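Local coordinates for serine-pyruvate aminotransferase (agxt) (Sulfolobus solfataricus, PDB 3ZRP), which probably transfers the amino group of serine to pyruvate with the help of pyridoxal 5'-phosphate, as a class-V aminotransferase, at residues 110-115 and 291-296; 280-285 and 351-356; 286-291 and 303-308; 309-314 and 332-337. One frame throughout, in Å; residues are numbered along the deposited sequence.

Interaction 1 of 4, residues 110-115 and 291-296; sequences PGDYVK and ARRPES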
loop_
_atom_site.group_PDB
_atom_site.type_symbol
_atom_site.label_atom_id
_atom_site.label_comp_id
_atom_site.label_asym_id
_atom_site.label_seq_id
_atom_site.Cartn_x
_atom_site.Cartn_y
_atom_site.Cartn_z
ATOM N N PRO A 110 15.128 16.277 25.056
ATOM C CA PRO A 110 13.738 15.942 24.709
ATOM C C PRO A 110 12.872 17.151 24.356
ATOM O O PRO A 110 12.866 18.149 25.088
ATOM C CB PRO A 110 13.218 15.258 25.971
ATOM C CG PRO A 110 14.450 14.558 26.518
ATOM C CD PRO A 110 15.586 15.508 26.240
ATOM N N GLY A 111 12.175 17.071 23.223
ATOM C CA GLY A 111 11.191 18.098 22.859
ATOM C C GLY A 111 11.791 19.330 22.245
ATOM O O GLY A 111 11.074 20.281 21.931
ATOM N N ASP A 112 13.116 19.332 22.116
ATOM C CA ASP A 112 13.849 20.422 21.467
ATOM C C ASP A 112 14.129 20.031 20.016
ATOM O O ASP A 112 13.560 19.060 19.509
ATOM C CB ASP A 112 15.182 20.667 22.212
ATOM C CG ASP A 112 15.644 22.121 22.153
ATOM O OD1 ASP A 112 15.760 22.721 21.060
ATOM O OD2 ASP A 112 15.888 22.681 23.231
ATOM N N TYR A 113 14.986 20.792 19.342
ATOM C CA TYR A 113 15.324 20.542 17.948
ATOM C C TYR A 113 16.804 20.826 17.680
ATOM O O TYR A 113 17.414 21.633 18.377
ATOM C CB TYR A 113 14.440 21.353 17.002
ATOM C CG TYR A 113 14.683 22.854 16.980
ATOM C CD1 TYR A 113 14.084 23.711 17.932
ATOM C CD2 TYR A 113 15.479 23.424 15.999
ATOM C CE1 TYR A 113 14.318 25.096 17.905
ATOM C CE2 TYR A 113 15.703 24.804 15.950
ATOM C CZ TYR A 113 15.125 25.630 16.908
ATOM O OH TYR A 113 15.367 26.988 16.835
ATOM N N VAL A 114 17.373 20.138 16.689
ATOM C CA VAL A 114 18.792 20.284 16.341
ATOM C C VAL A 114 18.964 21.569 15.556
ATOM O O VAL A 114 18.346 21.748 14.526
ATOM C CB VAL A 114 19.296 19.080 15.498
ATOM C CG1 VAL A 114 20.793 19.231 15.202
ATOM C CG2 VAL A 114 19.030 17.787 16.256
ATOM N N LYS A 115 19.835 22.461 16.048
ATOM C CA LYS A 115 20.021 23.774 15.436
ATOM C C LYS A 115 20.755 23.676 14.109
ATOM O O LYS A 115 21.580 22.783 13.941
ATOM C CB LYS A 115 20.775 24.699 16.408
ATOM C CG LYS A 115 20.145 24.765 17.800
ATOM C CD LYS A 115 18.714 25.358 17.714
ATOM C CE LYS A 115 18.031 25.390 19.084
ATOM N NZ LYS A 115 17.992 24.067 19.764
ATOM N N ALA A 291 6.756 20.928 22.990
ATOM C CA ALA A 291 7.808 21.610 22.253
ATOM C C ALA A 291 8.500 22.637 23.146
ATOM O O ALA A 291 7.845 23.535 23.684
ATOM C CB ALA A 291 7.258 22.288 21.010
ATOM N N ARG A 292 9.820 22.507 23.283
ATOM C CA ARG A 292 10.598 23.358 24.188
ATOM C C ARG A 292 10.776 24.776 23.692
ATOM O O ARG A 292 10.814 25.717 24.480
ATOM C CB ARG A 292 11.970 22.737 24.485
ATOM C CG ARG A 292 11.939 21.313 25.015
ATOM C CD ARG A 292 11.450 21.191 26.471
ATOM N NE ARG A 292 9.999 21.342 26.577
ATOM C CZ ARG A 292 9.338 21.601 27.703
ATOM N NH1 ARG A 292 9.987 21.745 28.859
ATOM N NH2 ARG A 292 8.015 21.721 27.673
ATOM N N ARG A 293 10.900 24.927 22.388
ATOM C CA ARG A 293 11.241 26.198 21.776
ATOM C C ARG A 293 10.095 26.728 20.896
ATOM O O ARG A 293 9.751 26.112 19.876
ATOM C CB ARG A 293 12.507 26.015 20.937
ATOM C CG ARG A 293 13.739 25.604 21.704
ATOM C CD ARG A 293 14.530 26.810 22.143
ATOM N NE ARG A 293 15.762 26.408 22.812
ATOM C CZ ARG A 293 16.969 26.890 22.534
ATOM N NH1 ARG A 293 17.130 27.823 21.602
ATOM N NH2 ARG A 293 18.018 26.441 23.204
ATOM N N PRO A 294 9.517 27.895 21.269
ATOM C CA PRO A 294 8.317 28.443 20.613
ATOM C C PRO A 294 8.418 28.658 19.111
ATOM O O PRO A 294 7.417 28.521 18.403
ATOM C CB PRO A 294 8.111 29.798 21.326
ATOM C CG PRO A 294 8.718 29.598 22.655
ATOM C CD PRO A 294 9.944 28.750 22.398
ATOM N N GLU A 295 9.606 28.993 18.625
ATOM C CA GLU A 295 9.840 29.161 17.190
ATOM C C GLU A 295 9.626 27.845 16.416
ATOM O O GLU A 295 9.470 27.852 15.208
ATOM C CB GLU A 295 11.251 29.714 16.929
ATOM C CG GLU A 295 12.407 28.748 17.227
ATOM C CD GLU A 295 12.941 28.813 18.640
ATOM O OE1 GLU A 295 12.260 29.365 19.545
ATOM O OE2 GLU A 295 14.067 28.278 18.864
ATOM N N SER A 296 9.609 26.719 17.132
ATOM C CA SER A 296 9.427 25.415 16.490
ATOM C C SER A 296 8.033 24.788 16.736
ATOM O O SER A 296 7.826 23.622 16.386
ATOM C CB SER A 296 10.487 24.433 16.962
ATOM O OG SER A 296 10.204 23.994 18.279
HETATM O O HOH W 1 11.573 22.911 20.307
#

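Interaction 2 of 4, residues 280-285 and 351-356; sequences AGLEAL and IAISVI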
loop_
_atom_site.group_PDB
_atom_site.type_symbol
_atom_site.label_atom_id
_atom_site.label_comp_id
_atom_site.label_asym_id
_atom_site.label_seq_id
_atom_site.Cartn_x
_atom_site.Cartn_y
_atom_site.Cartn_z
ATOM N N ALA A 280 -2.870 29.518 22.098
ATOM C CA ALA A 280 -3.357 30.623 22.937
ATOM C C ALA A 280 -4.301 30.107 24.001
ATOM O O ALA A 280 -4.184 30.471 25.185
ATOM C CB ALA A 280 -4.038 31.690 22.078
ATOM N N GLY A 281 -5.221 29.232 23.593
ATOM C CA GLY A 281 -6.151 28.619 24.522
ATOM C C GLY A 281 -5.494 27.732 25.559
ATOM O O GLY A 281 -5.921 27.704 26.714
ATOM N N LEU A 282 -4.465 26.982 25.152
ATOM C CA LEU A 282 -3.755 26.095 26.083
ATOM C C LEU A 282 -2.977 26.888 27.138
ATOM O O LEU A 282 -2.949 26.522 28.317
ATOM C CB LEU A 282 -2.776 25.181 25.320
ATOM C CG LEU A 282 -3.451 24.122 24.436
ATOM C CD1 LEU A 282 -2.423 23.455 23.526
ATOM C CD2 LEU A 282 -4.169 23.095 25.298
ATOM N N GLU A 283 -2.324 27.944 26.675
ATOM C CA GLU A 283 -1.570 28.838 27.542
ATOM C C GLU A 283 -2.511 29.505 28.557
ATOM O O GLU A 283 -2.261 29.478 29.771
ATOM C CB GLU A 283 -0.847 29.893 26.694
ATOM C CG GLU A 283 0.688 29.793 26.691
ATOM C CD GLU A 283 1.274 28.866 25.620
ATOM O OE1 GLU A 283 0.725 28.770 24.498
ATOM O OE2 GLU A 283 2.314 28.236 25.909
ATOM N N ALA A 284 -3.605 30.079 28.064
ATOM C CA ALA A 284 -4.602 30.703 28.939
ATOM C C ALA A 284 -5.187 29.730 29.969
ATOM O O ALA A 284 -5.606 30.154 31.049
ATOM C CB ALA A 284 -5.700 31.372 28.117
ATOM N N LEU A 285 -5.178 28.428 29.659
ATOM C CA LEU A 285 -5.586 27.394 30.625
ATOM C C LEU A 285 -4.481 27.123 31.644
ATOM O O LEU A 285 -4.692 26.418 32.645
ATOM C CB LEU A 285 -5.974 26.088 29.916
ATOM C CG LEU A 285 -7.375 25.947 29.278
ATOM C CD1 LEU A 285 -7.498 24.676 28.408
ATOM C CD2 LEU A 285 -8.479 25.974 30.298
ATOM N N ILE A 351 -13.968 24.182 19.765
ATOM C CA ILE A 351 -14.432 22.918 20.334
ATOM C C ILE A 351 -13.314 22.181 21.072
ATOM O O ILE A 351 -13.507 21.705 22.195
ATOM C CB ILE A 351 -15.081 22.029 19.248
ATOM C CG1 ILE A 351 -16.390 22.678 18.777
ATOM C CG2 ILE A 351 -15.393 20.644 19.770
ATOM C CD1 ILE A 351 -17.360 23.005 19.914
ATOM N N ALA A 352 -12.138 22.103 20.457
ATOM C CA ALA A 352 -11.016 21.383 21.091
ATOM C C ALA A 352 -10.692 21.911 22.508
ATOM O O ALA A 352 -10.584 21.130 23.466
ATOM C CB ALA A 352 -9.767 21.428 20.178
ATOM N N ILE A 353 -10.545 23.218 22.629
ATOM C CA ILE A 353 -10.241 23.866 23.917
ATOM C C ILE A 353 -11.413 23.723 24.904
ATOM O O ILE A 353 -11.202 23.428 26.098
ATOM C CB ILE A 353 -9.797 25.326 23.721
ATOM C CG1 ILE A 353 -8.484 25.379 22.931
ATOM C CG2 ILE A 353 -9.625 26.071 25.061
ATOM C CD1 ILE A 353 -7.340 24.531 23.550
ATOM N N SER A 354 -12.641 23.880 24.403
ATOM C CA SER A 354 -13.831 23.654 25.221
ATOM C C SER A 354 -13.801 22.259 25.819
ATOM O O SER A 354 -13.981 22.085 27.029
ATOM C CB SER A 354 -15.108 23.834 24.402
ATOM O OG SER A 354 -16.245 23.562 25.197
ATOM N N VAL A 355 -13.562 21.267 24.964
ATOM C CA VAL A 355 -13.531 19.859 25.379
ATOM C C VAL A 355 -12.370 19.608 26.331
ATOM O O VAL A 355 -12.509 18.875 27.314
ATOM C CB VAL A 355 -13.483 18.902 24.157
ATOM C CG1 VAL A 355 -13.335 17.465 24.577
ATOM C CG2 VAL A 355 -14.749 19.049 23.330
ATOM N N ILE A 356 -11.223 20.217 26.046
ATOM C CA ILE A 356 -10.076 20.055 26.937
ATOM C C ILE A 356 -10.402 20.614 28.338
ATOM O O ILE A 356 -10.133 19.958 29.356
ATOM C CB ILE A 356 -8.784 20.625 26.327
ATOM C CG1 ILE A 356 -8.297 19.685 25.208
ATOM C CG2 ILE A 356 -7.692 20.754 27.394
ATOM C CD1 ILE A 356 -7.413 20.361 24.174
#

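Interaction 3 of 4, residues 286-291 and 303-308; sequences GLEIVA and GVILKV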
loop_
_atom_site.group_PDB
_atom_site.type_symbol
_atom_site.label_atom_id
_atom_site.label_comp_id
_atom_site.label_asym_id
_atom_site.label_seq_id
_atom_site.Cartn_x
_atom_site.Cartn_y
_atom_site.Cartn_z
ATOM N N GLY A 286 -3.295 27.671 31.375
ATOM C CA GLY A 286 -2.112 27.392 32.193
ATOM C C GLY A 286 -1.501 26.030 31.914
ATOM O O GLY A 286 -0.841 25.468 32.780
ATOM N N LEU A 287 -1.711 25.505 30.706
ATOM C CA LEU A 287 -1.101 24.238 30.288
ATOM C C LEU A 287 0.217 24.470 29.536
ATOM O O LEU A 287 0.362 25.445 28.783
ATOM C CB LEU A 287 -2.074 23.415 29.429
ATOM C CG LEU A 287 -3.352 22.899 30.111
ATOM C CD1 LEU A 287 -4.405 22.464 29.075
ATOM C CD2 LEU A 287 -3.027 21.775 31.089
ATOM N N GLU A 288 1.165 23.560 29.761
ATOM C CA GLU A 288 2.498 23.616 29.161
ATOM C C GLU A 288 2.561 22.785 27.873
ATOM O O GLU A 288 2.072 21.661 27.833
ATOM C CB GLU A 288 3.533 23.088 30.157
ATOM C CG GLU A 288 4.991 23.354 29.782
ATOM C CD GLU A 288 5.985 22.773 30.795
ATOM O OE1 GLU A 288 5.570 22.452 31.932
ATOM O OE2 GLU A 288 7.183 22.648 30.455
ATOM N N ILE A 289 3.181 23.356 26.841
ATOM C CA ILE A 289 3.362 22.675 25.552
ATOM C C ILE A 289 4.642 21.807 25.579
ATOM O O ILE A 289 5.643 22.178 26.207
ATOM C CB ILE A 289 3.359 23.713 24.409
ATOM C CG1 ILE A 289 1.967 24.380 24.321
ATOM C CG2 ILE A 289 3.735 23.080 23.073
ATOM C CD1 ILE A 289 1.897 25.592 23.372
ATOM N N VAL A 290 4.605 20.644 24.927
ATOM C CA VAL A 290 5.770 19.737 24.898
ATOM C C VAL A 290 6.976 20.379 24.185
ATOM O O VAL A 290 8.092 20.373 24.726
ATOM C CB VAL A 290 5.425 18.374 24.257
ATOM C CG1 VAL A 290 6.696 17.577 23.928
ATOM C CG2 VAL A 290 4.558 17.577 25.197
ATOM N N ALA A 291 6.756 20.928 22.990
ATOM C CA ALA A 291 7.808 21.610 22.253
ATOM C C ALA A 291 8.500 22.637 23.146
ATOM O O ALA A 291 7.845 23.535 23.684
ATOM C CB ALA A 291 7.258 22.288 21.010
ATOM N N GLY A 303 1.752 19.075 21.508
ATOM C CA GLY A 303 1.767 18.149 22.645
ATOM C C GLY A 303 1.388 18.920 23.901
ATOM O O GLY A 303 1.845 20.068 24.105
ATOM N N VAL A 304 0.556 18.303 24.745
ATOM C CA VAL A 304 -0.044 18.999 25.886
ATOM C C VAL A 304 0.359 18.245 27.137
ATOM O O VAL A 304 -0.092 17.134 27.362
ATOM C CB VAL A 304 -1.609 19.109 25.766
ATOM C CG1 VAL A 304 -2.200 19.926 26.905
ATOM C CG2 VAL A 304 -2.030 19.745 24.410
ATOM N N ILE A 305 1.253 18.847 27.926
ATOM C CA ILE A 305 1.731 18.226 29.156
ATOM C C ILE A 305 0.633 18.240 30.239
ATOM O O ILE A 305 -0.020 19.268 30.456
ATOM C CB ILE A 305 3.034 18.899 29.674
ATOM C CG1 ILE A 305 4.189 18.656 28.684
ATOM C CG2 ILE A 305 3.422 18.344 31.052
ATOM C CD1 ILE A 305 5.290 19.699 28.737
ATOM N N LEU A 306 0.438 17.084 30.867
ATOM C CA LEU A 306 -0.460 16.914 32.014
ATOM C C LEU A 306 0.328 16.685 33.302
ATOM O O LEU A 306 1.084 15.715 33.418
ATOM C CB LEU A 306 -1.421 15.744 31.786
ATOM C CG LEU A 306 -2.473 15.945 30.691
ATOM C CD1 LEU A 306 -3.229 14.655 30.424
ATOM C CD2 LEU A 306 -3.427 17.082 31.047
ATOM N N LYS A 307 0.125 17.574 34.273
ATOM C CA LYS A 307 0.848 17.540 35.547
ATOM C C LYS A 307 0.221 16.585 36.563
ATOM O O LYS A 307 0.915 16.043 37.420
ATOM C CB LYS A 307 0.942 18.957 36.132
ATOM C CG LYS A 307 1.683 19.954 35.237
ATOM C CD LYS A 307 3.190 19.878 35.463
ATOM C CE LYS A 307 3.987 20.155 34.189
ATOM N NZ LYS A 307 3.607 21.408 33.477
ATOM N N VAL A 308 -1.091 16.381 36.467
ATOM C CA VAL A 308 -1.808 15.544 37.424
ATOM C C VAL A 308 -2.603 14.429 36.754
ATOM O O VAL A 308 -2.430 13.254 37.086
ATOM C CB VAL A 308 -2.740 16.417 38.349
ATOM C CG1 VAL A 308 -3.582 15.537 39.252
ATOM C CG2 VAL A 308 -1.913 17.388 39.184
HETATM O O HOH W 2 1.002 21.638 31.578
HETATM O O HOH W 3 4.233 20.351 21.230
#

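Interaction 4 of 4, residues 309-314 and 332-337; sequences ADPQKV and AFKYFR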
loop_
_atom_site.group_PDB
_atom_site.type_symbol
_atom_site.label_atom_id
_atom_site.label_comp_id
_atom_site.label_asym_id
_atom_site.label_seq_id
_atom_site.Cartn_x
_atom_site.Cartn_y
_atom_site.Cartn_z
ATOM N N ALA A 309 -3.492 14.800 35.827
ATOM C CA ALA A 309 -4.400 13.851 35.174
ATOM C C ALA A 309 -3.671 12.802 34.320
ATOM O O ALA A 309 -2.588 13.068 33.782
ATOM C CB ALA A 309 -5.416 14.602 34.324
ATOM N N ASP A 310 -4.280 11.621 34.207
ATOM C CA ASP A 310 -3.748 10.518 33.396
ATOM C C ASP A 310 -4.169 10.697 31.934
ATOM O O ASP A 310 -5.361 10.825 31.654
ATOM C CB ASP A 310 -4.250 9.177 33.955
ATOM C CG ASP A 310 -3.833 7.969 33.106
ATOM O OD1 ASP A 310 -2.777 8.001 32.445
ATOM O OD2 ASP A 310 -4.577 6.972 33.118
ATOM N N PRO A 311 -3.197 10.710 31.000
ATOM C CA PRO A 311 -3.522 10.980 29.587
ATOM C C PRO A 311 -4.525 10.008 28.946
ATOM O O PRO A 311 -5.311 10.442 28.094
ATOM C CB PRO A 311 -2.160 10.912 28.886
ATOM C CG PRO A 311 -1.175 11.201 29.950
ATOM C CD PRO A 311 -1.744 10.581 31.201
ATOM N N GLN A 312 -4.510 8.734 29.349
ATOM C CA GLN A 312 -5.486 7.771 28.841
ATOM C C GLN A 312 -6.900 8.180 29.231
ATOM O O GLN A 312 -7.798 8.217 28.381
ATOM C CB GLN A 312 -5.195 6.340 29.313
ATOM C CG GLN A 312 -4.184 5.574 28.458
ATOM C CD GLN A 312 -4.601 5.423 26.992
ATOM O OE1 GLN A 312 -3.774 5.573 26.092
ATOM N NE2 GLN A 312 -5.881 5.137 26.752
ATOM N N LYS A 313 -7.090 8.507 30.515
ATOM C CA LYS A 313 -8.378 8.988 31.011
ATOM C C LYS A 313 -8.818 10.226 30.246
ATOM O O LYS A 313 -9.987 10.356 29.890
ATOM C CB LYS A 313 -8.324 9.273 32.516
ATOM C CG LYS A 313 -8.328 8.020 33.388
ATOM C CD LYS A 313 -8.563 8.369 34.860
ATOM C CE LYS A 313 -8.603 7.125 35.745
ATOM N NZ LYS A 313 -7.262 6.485 35.872
ATOM N N VAL A 314 -7.870 11.119 29.973
ATOM C CA VAL A 314 -8.152 12.315 29.174
ATOM C C VAL A 314 -8.638 11.927 27.773
ATOM O O VAL A 314 -9.630 12.482 27.292
ATOM C CB VAL A 314 -6.943 13.287 29.120
ATOM C CG1 VAL A 314 -7.196 14.439 28.148
ATOM C CG2 VAL A 314 -6.653 13.832 30.508
ATOM N N ALA A 332 10.062 10.939 27.940
ATOM C CA ALA A 332 10.428 12.104 28.753
ATOM C C ALA A 332 9.249 12.981 29.192
ATOM O O ALA A 332 9.411 13.842 30.056
ATOM C CB ALA A 332 11.457 12.939 28.034
ATOM N N PHE A 333 8.077 12.762 28.600
ATOM C CA PHE A 333 6.906 13.604 28.875
ATOM C C PHE A 333 5.672 12.785 29.231
ATOM O O PHE A 333 5.522 11.636 28.794
ATOM C CB PHE A 333 6.574 14.482 27.664
ATOM C CG PHE A 333 7.642 15.454 27.291
ATOM C CD1 PHE A 333 7.716 16.697 27.912
ATOM C CD2 PHE A 333 8.556 15.151 26.287
ATOM C CE1 PHE A 333 8.705 17.614 27.568
ATOM C CE2 PHE A 333 9.554 16.056 25.917
ATOM C CZ PHE A 333 9.626 17.301 26.557
ATOM N N LYS A 334 4.803 13.380 30.048
ATOM C CA LYS A 334 3.464 12.849 30.304
ATOM C C LYS A 334 2.505 13.816 29.612
ATOM O O LYS A 334 2.369 14.977 30.021
ATOM C CB LYS A 334 3.180 12.752 31.810
ATOM C CG LYS A 334 1.921 11.988 32.169
ATOM C CD LYS A 334 1.785 11.869 33.682
ATOM C CE LYS A 334 0.360 11.528 34.104
ATOM N NZ LYS A 334 0.009 12.104 35.437
ATOM N N TYR A 335 1.870 13.351 28.537
ATOM C CA TYR A 335 1.141 14.249 27.646
ATOM C C TYR A 335 0.149 13.551 26.723
ATOM O O TYR A 335 0.146 12.318 26.605
ATOM C CB TYR A 335 2.136 15.095 26.816
ATOM C CG TYR A 335 2.878 14.350 25.699
ATOM C CD1 TYR A 335 3.719 13.284 25.979
ATOM C CD2 TYR A 335 2.742 14.753 24.355
ATOM C CE1 TYR A 335 4.422 12.609 24.956
ATOM C CE2 TYR A 335 3.440 14.102 23.325
ATOM C CZ TYR A 335 4.274 13.031 23.636
ATOM O OH TYR A 335 4.934 12.368 22.632
ATOM N N PHE A 336 -0.700 14.353 26.080
ATOM C CA PHE A 336 -1.482 13.902 24.931
ATOM C C PHE A 336 -1.231 14.873 23.788
ATOM O O PHE A 336 -0.669 15.942 23.986
ATOM C CB PHE A 336 -2.991 13.750 25.270
ATOM C CG PHE A 336 -3.712 15.056 25.494
ATOM C CD1 PHE A 336 -3.690 15.675 26.742
ATOM C CD2 PHE A 336 -4.411 15.673 24.457
ATOM C CE1 PHE A 336 -4.345 16.893 26.963
ATOM C CE2 PHE A 336 -5.073 16.897 24.665
ATOM C CZ PHE A 336 -5.039 17.504 25.927
ATOM N N ARG A 337 -1.627 14.503 22.582
ATOM C CA ARG A 337 -1.399 15.353 21.428
ATOM C C ARG A 337 -2.683 15.790 20.761
ATOM O O ARG A 337 -3.643 15.020 20.652
ATOM C CB ARG A 337 -0.539 14.628 20.402
ATOM C CG ARG A 337 0.908 14.448 20.840
ATOM C CD ARG A 337 1.659 13.621 19.790
ATOM N NE ARG A 337 1.226 12.225 19.818
ATOM C CZ ARG A 337 1.479 11.327 18.868
ATOM N NH1 ARG A 337 2.163 11.663 17.780
ATOM N NH2 ARG A 337 1.073 10.063 19.006
#

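Interaction 1 of 4, residues 110-115 and 291-296
Two cationic side chains lie against each other here: in the conformer described, Lys115 CE sits over one face of the Arg293 guanidinium, 3.6 Å from Arg293 NH1, and Asp112 beside them probably offsets the like charges. Asp112 OD1 takes Lys115 NZ from above the carboxylate plane and, on its anti lone pair, the backbone N of Tyr113. Asp112 OD2 makes a long salt bridge to Arg293 NE (3.8 Å), the carboxylate and guanidinium planes 68° apart. Lys115 NZ also donates to Tyr113 O. The Tyr113 ring turns its edge to 291-296: Arg293 CB lies near the ring plane, 3.6 Å from Tyr113 CE1, and the hydroxyl OH donates to the anti lone pair of Glu295 OE2 at 2.7 Å, again in the conformer described. With chi1 at 70°, Tyr113 CG stands between backbone N and carbonyl carbon, which brings CD1 to 3.8 Å from Ser296 CB. Gly111 O accepts a nearly straight bond from Arg292 N (2.9 Å, 171°) and a second from a water, which also donates to Ser296 OG and accepts from Arg293 N. Arg292 CG rests on Pro110 O. These bonds, the water and the Asp112-Lys115-Arg293 network join the approach to helix 116-125 to the loop, with its 3-10 segment, before strand 301-305, a junction between the large and small domains of a fold-type I pyridoxal-phosphate enzyme.

Interaction 2 of 4, residues 280-285 and 351-356
Helix-to-helix packing brings the last turns of helix 264-284 against helix 346-363, two helices that pack side by side on one face of the small antiparallel sheet near the C-terminal end of the chain. The segments run in nearly the same direction, their axes 10.2 Å apart at closest approach and crossing at -23°. No hydrogen bond joins them; branched aliphatic side chains do the work. Ile353 reaches toward the backbone at Gly281, where the CA atoms come within 6.3 Å, and the absence of a side chain on Gly281 lets the isoleucine lie close. Ile353 CG1 is anti to its carbonyl carbon (chi1 -64°), and the bent chain carries CD1 to 4.2 Å from Gly281 C and 3.9 Å from Leu282 CD2. The other branch, Ile353 CG2, faces Leu285 CD1 at 4.2 Å. One turn on, Ile356 CG2 meets the same Leu285 CD1 at 4.1 Å, so this methyl touches both isoleucines. Leu282 CD2 likewise touches both, with a looser approach to Ile356 CD1 (4.4 Å). All five residues are buried. Leu282 and Ile356 pack on the sheet, Leu282 on Thr302, Val304 and Ile338, Ile356 on Phe336 and Ile338, while Val376 of helix 372-381 packs on Ile353.

Interaction 3 of 4, residues 286-291 and 303-308
The backbones of 286-291 and 303-308 meet at a single beta bridge, Ile289 with Val304 (CA atoms 5.0 Å apart), their touching parts running 125° apart. It lies along strand 301-305, an outermost strand of the three-stranded antiparallel sheet, just after a Schellman motif at Gly286 has ended helix 264-284. Two backbone bonds frame the bridge, Ile305 N to Glu288 O and Val290 N to Gly303 O, each 2.9 Å, and Ile289 CA makes a CA-H...O contact with Gly303 O.

Side chains divide between two faces. On one, Leu287 CD1 meets Val304 CG1 at 4.0 Å, continuing into the apolar layer formed with Leu282, Ile356 and Leu360. On the other, Ile305 lies between Glu288 and Val290: it and Val290 cross at about a right angle, Ile305 CG1 3.7 Å from Val290 CG2, and Ile305 CD1 lies against CG and CD of the glutamate, 3.8 Å from Glu288 CD. Glu288 CG is anti to its backbone N (chi1 -168°) and the chain stays extended, which carries the carboxylate past Ile305 to Lys307, whose thrice-bent chain comes across at about a right angle. With Arg292 NH2 on Glu288 OE2, the carboxylate is held between two positive charges, which probably stabilise its ionised form. Glu288 binds calcium in a structure of this protein, although no calcium is bound to this chain. Lys307 NZ meets Glu288 OE1 at 2.7 Å on the anti side, 18° out of the carboxylate plane, and also donates to a water that accepts from Glu288 N and donates to Ile305 O.

Interaction 4 of 4, residues 309-314 and 332-337
Lys334 reaches across Pro311 to the backbone ahead of helix 311-319. From CB the chain sets out with CG anti to its backbone N (chi1 -170°), and CG lies against the pyrrolidine ring, 3.9 Å from Pro311 CG and 4.0 Å from Pro311 CD. The chain stays extended through CD, crossing the proline at about a right angle, and CE comes to 3.7 Å from Pro311 CD. Lys334 CE also nears Ala309 O; a modest turn at chi4 sets Lys334 NZ 3.2 Å from that oxygen in a weak hydrogen bond, and a second weak bond runs to Val308 O. The lysine tip is thus shared between two carbonyls of the connection leading out of strand 301-305.

This is a helix start packed on the middle strand of the small antiparallel sheet, strand 335-339: Asp310 is the N-cap of helix 311-319 and Pro311 occupies its first turn. Pro311 CB also rests on the strand backbone, 3.5 Å from Tyr335 O. The Tyr335 side chain leaves on the other side, its hydroxyl bonded to Ser139 O and Val329 N. One turn into the helix, Val314 CG1 lies over one face of the Phe336 ring in a CH-pi contact, 4.2 Å from the centroid and 21° off the ring normal. Phe336 packs further on Ile356 of helix 346-363 and meets the ring of Phe325.

Overall arrangement
Interactions 2, 3 and 4 share the small C-terminal domain of this fold-type I aminotransferase. Interactions 3 and 4 lie 9 Å apart between centres and join through the sheet, Val304 N to Phe336 O at 2.8 Å and Leu306 N to Lys334 O at 3.0 Å. Interaction 2 covers one face of that sheet: Leu282 CD1 reaches Val304 CG2 at 3.8 Å and Ile356 CG1 reaches Phe336 CZ at 4.0 Å. Interaction 1, sharing Ala291 with interaction 3, ties this domain to the large, cofactor-binding domain; Pro110 CB also touches Ala332 CB of interaction 4 at 3.6 Å. Between nearest atoms, pyridoxal 5'-phosphate lies about 11 Å from the Tyr335 side chain and about 13 Å from that of Tyr113.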